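Local atomic coordinates of paenibacillus xanthan lyase (PDB entry 6F2P), a protein that cleaves the polysaccharide xanthan by beta-elimination, as a lyase built on the polysaccharide lyase family 8 plan with several bound calcium ions. Residues 490-495 / 629-634. Numbering follows the deposited sequence.
With CA (calcium ion), chain B.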
# COMPACT_ATOMS: atom_id res chain seq x y z
N ASP A 490 4.87 4.74 20.24
CA ASP A 490 4.76 3.71 21.28
C ASP A 490 3.46 3.78 22.09
O ASP A 490 2.91 2.74 22.45
CB ASP A 490 5.99 3.69 22.20
CG ASP A 490 6.28 5.04 22.81
OD1 ASP A 490 5.87 6.04 22.21
OD2 ASP A 490 6.91 5.10 23.89
N ASP A 491 2.98 4.98 22.37
CA ASP A 491 1.78 5.13 23.19
C ASP A 491 0.97 6.35 22.78
O ASP A 491 0.13 6.82 23.53
CB ASP A 491 2.14 5.21 24.68
CG ASP A 491 3.09 6.35 25.01
OD1 ASP A 491 3.53 7.07 24.09
OD2 ASP A 491 3.44 6.51 26.20
N GLU A 492 1.24 6.88 21.59
CA GLU A 492 0.46 7.99 21.08
C GLU A 492 0.25 7.85 19.59
O GLU A 492 1.05 7.21 18.90
CB GLU A 492 1.13 9.34 21.37
CG GLU A 492 2.47 9.54 20.70
CD GLU A 492 3.63 9.10 21.58
OE1 GLU A 492 4.04 7.93 21.47
OE2 GLU A 492 4.14 9.92 22.39
N ILE A 493 -0.82 8.46 19.10
CA ILE A 493 -1.03 8.63 17.67
C ILE A 493 -1.19 10.11 17.37
O ILE A 493 -2.03 10.79 17.95
CB ILE A 493 -2.29 7.91 17.17
CG1 ILE A 493 -2.16 6.41 17.39
CG2 ILE A 493 -2.52 8.21 15.70
CD1 ILE A 493 -3.14 5.87 18.39
N VAL A 494 -0.36 10.63 16.47
CA VAL A 494 -0.51 12.02 16.08
C VAL A 494 -1.25 12.07 14.75
O VAL A 494 -0.89 11.36 13.81
CB VAL A 494 0.84 12.75 15.96
CG1 VAL A 494 0.63 14.20 15.55
CG2 VAL A 494 1.62 12.66 17.27
N ALA A 495 -2.28 12.91 14.68
CA ALA A 495 -3.05 13.09 13.46
C ALA A 495 -2.90 14.53 12.97
O ALA A 495 -3.14 15.48 13.73
CB ALA A 495 -4.52 12.75 13.69
N ALA A 629 -2.93 15.46 31.02
CA ALA A 629 -2.47 16.81 31.34
C ALA A 629 -0.94 16.85 31.33
O ALA A 629 -0.33 17.75 30.76
CB ALA A 629 -3.00 17.23 32.69
N SER A 630 -0.33 15.84 31.95
CA SER A 630 1.12 15.79 32.06
C SER A 630 1.79 15.76 30.68
O SER A 630 2.78 16.45 30.44
CB SER A 630 1.55 14.59 32.90
OG SER A 630 2.96 14.48 32.94
N TYR A 631 1.22 14.97 29.77
CA TYR A 631 1.69 14.90 28.40
C TYR A 631 1.56 16.25 27.71
O TYR A 631 2.47 16.68 27.00
CB TYR A 631 0.91 13.83 27.62
CG TYR A 631 1.50 13.44 26.27
CD1 TYR A 631 1.30 14.24 25.14
CD2 TYR A 631 2.20 12.25 26.11
CE1 TYR A 631 1.82 13.87 23.90
CE2 TYR A 631 2.72 11.88 24.87
CZ TYR A 631 2.53 12.69 23.77
OH TYR A 631 3.05 12.31 22.55
N ALA A 632 0.44 16.93 27.93
CA ALA A 632 0.22 18.22 27.29
C ALA A 632 1.26 19.25 27.71
O ALA A 632 1.67 20.09 26.91
CB ALA A 632 -1.17 18.73 27.57
N ALA A 633 1.71 19.17 28.96
CA ALA A 633 2.69 20.12 29.47
C ALA A 633 4.07 19.93 28.85
O ALA A 633 4.77 20.90 28.54
CB ALA A 633 2.79 20.01 30.99
N THR A 634 4.45 18.67 28.69
CA THR A 634 5.74 18.34 28.10
C THR A 634 5.53 17.17 27.13
O THR A 634 5.74 16.01 27.47
CB THR A 634 6.80 18.01 29.19
OG1 THR A 634 6.25 17.06 30.11
CG2 THR A 634 7.16 19.25 29.97
CA CA B . 5.57 8.17 23.46
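Glu492 and Tyr631 face each other with their CA atoms 10.1 Å apart, the first in the loop leading into a strand and the second near the end of a helix, so that side chains alone bridge the gap. The pair illustrates how a second-shell residue can hold a metal ligand in place. Glu492 OE2 accepts a hydrogen bond from Tyr631 OH (2.6 Å) through its anti lone pair, the one turned away from OE1. The carboxylate oxygen lies at the edge of the phenol ring, in its plane, while the carboxylate itself is tilted 57° from the ring. With its CG anti to the backbone N (chi1 -168°), Tyr631 reaches out from the helix at about a right angle to the glutamate chain. Glu492 is bent at chi2 (-92°), which brings its carboxylate round to grip the calcium ion with both oxygens, OE1 and OE2 each 2.5 Å from the metal. OE2 thus serves the metal and the phenol at once. Asp490 OD1, at 2.5 Å, and Asp491 OD1, at 2.4 Å, bind the same ion from consecutive residues, and Asp491 N donates to Glu492 OE1 from above the carboxylate plane (3.3 Å). A phenylalanine at Tyr631 takes away the OH, and the Glu492 carboxylate, left without that donor on OE2, would probably be freer to shift in its hold on the calcium. Gln636 and Glu651 complete the metal site, tying the super-sandwich domain to the sheet containing strands 637-642 and 646-651. Glu492 and Tyr631 both pack on Leu620 of strand 613-621 and Ile637 of strand 637-642, and strand 493-501 runs antiparallel between strands 481-488 and 613-621, with helix 625-633 linking strand 613-621 to strand 637-642.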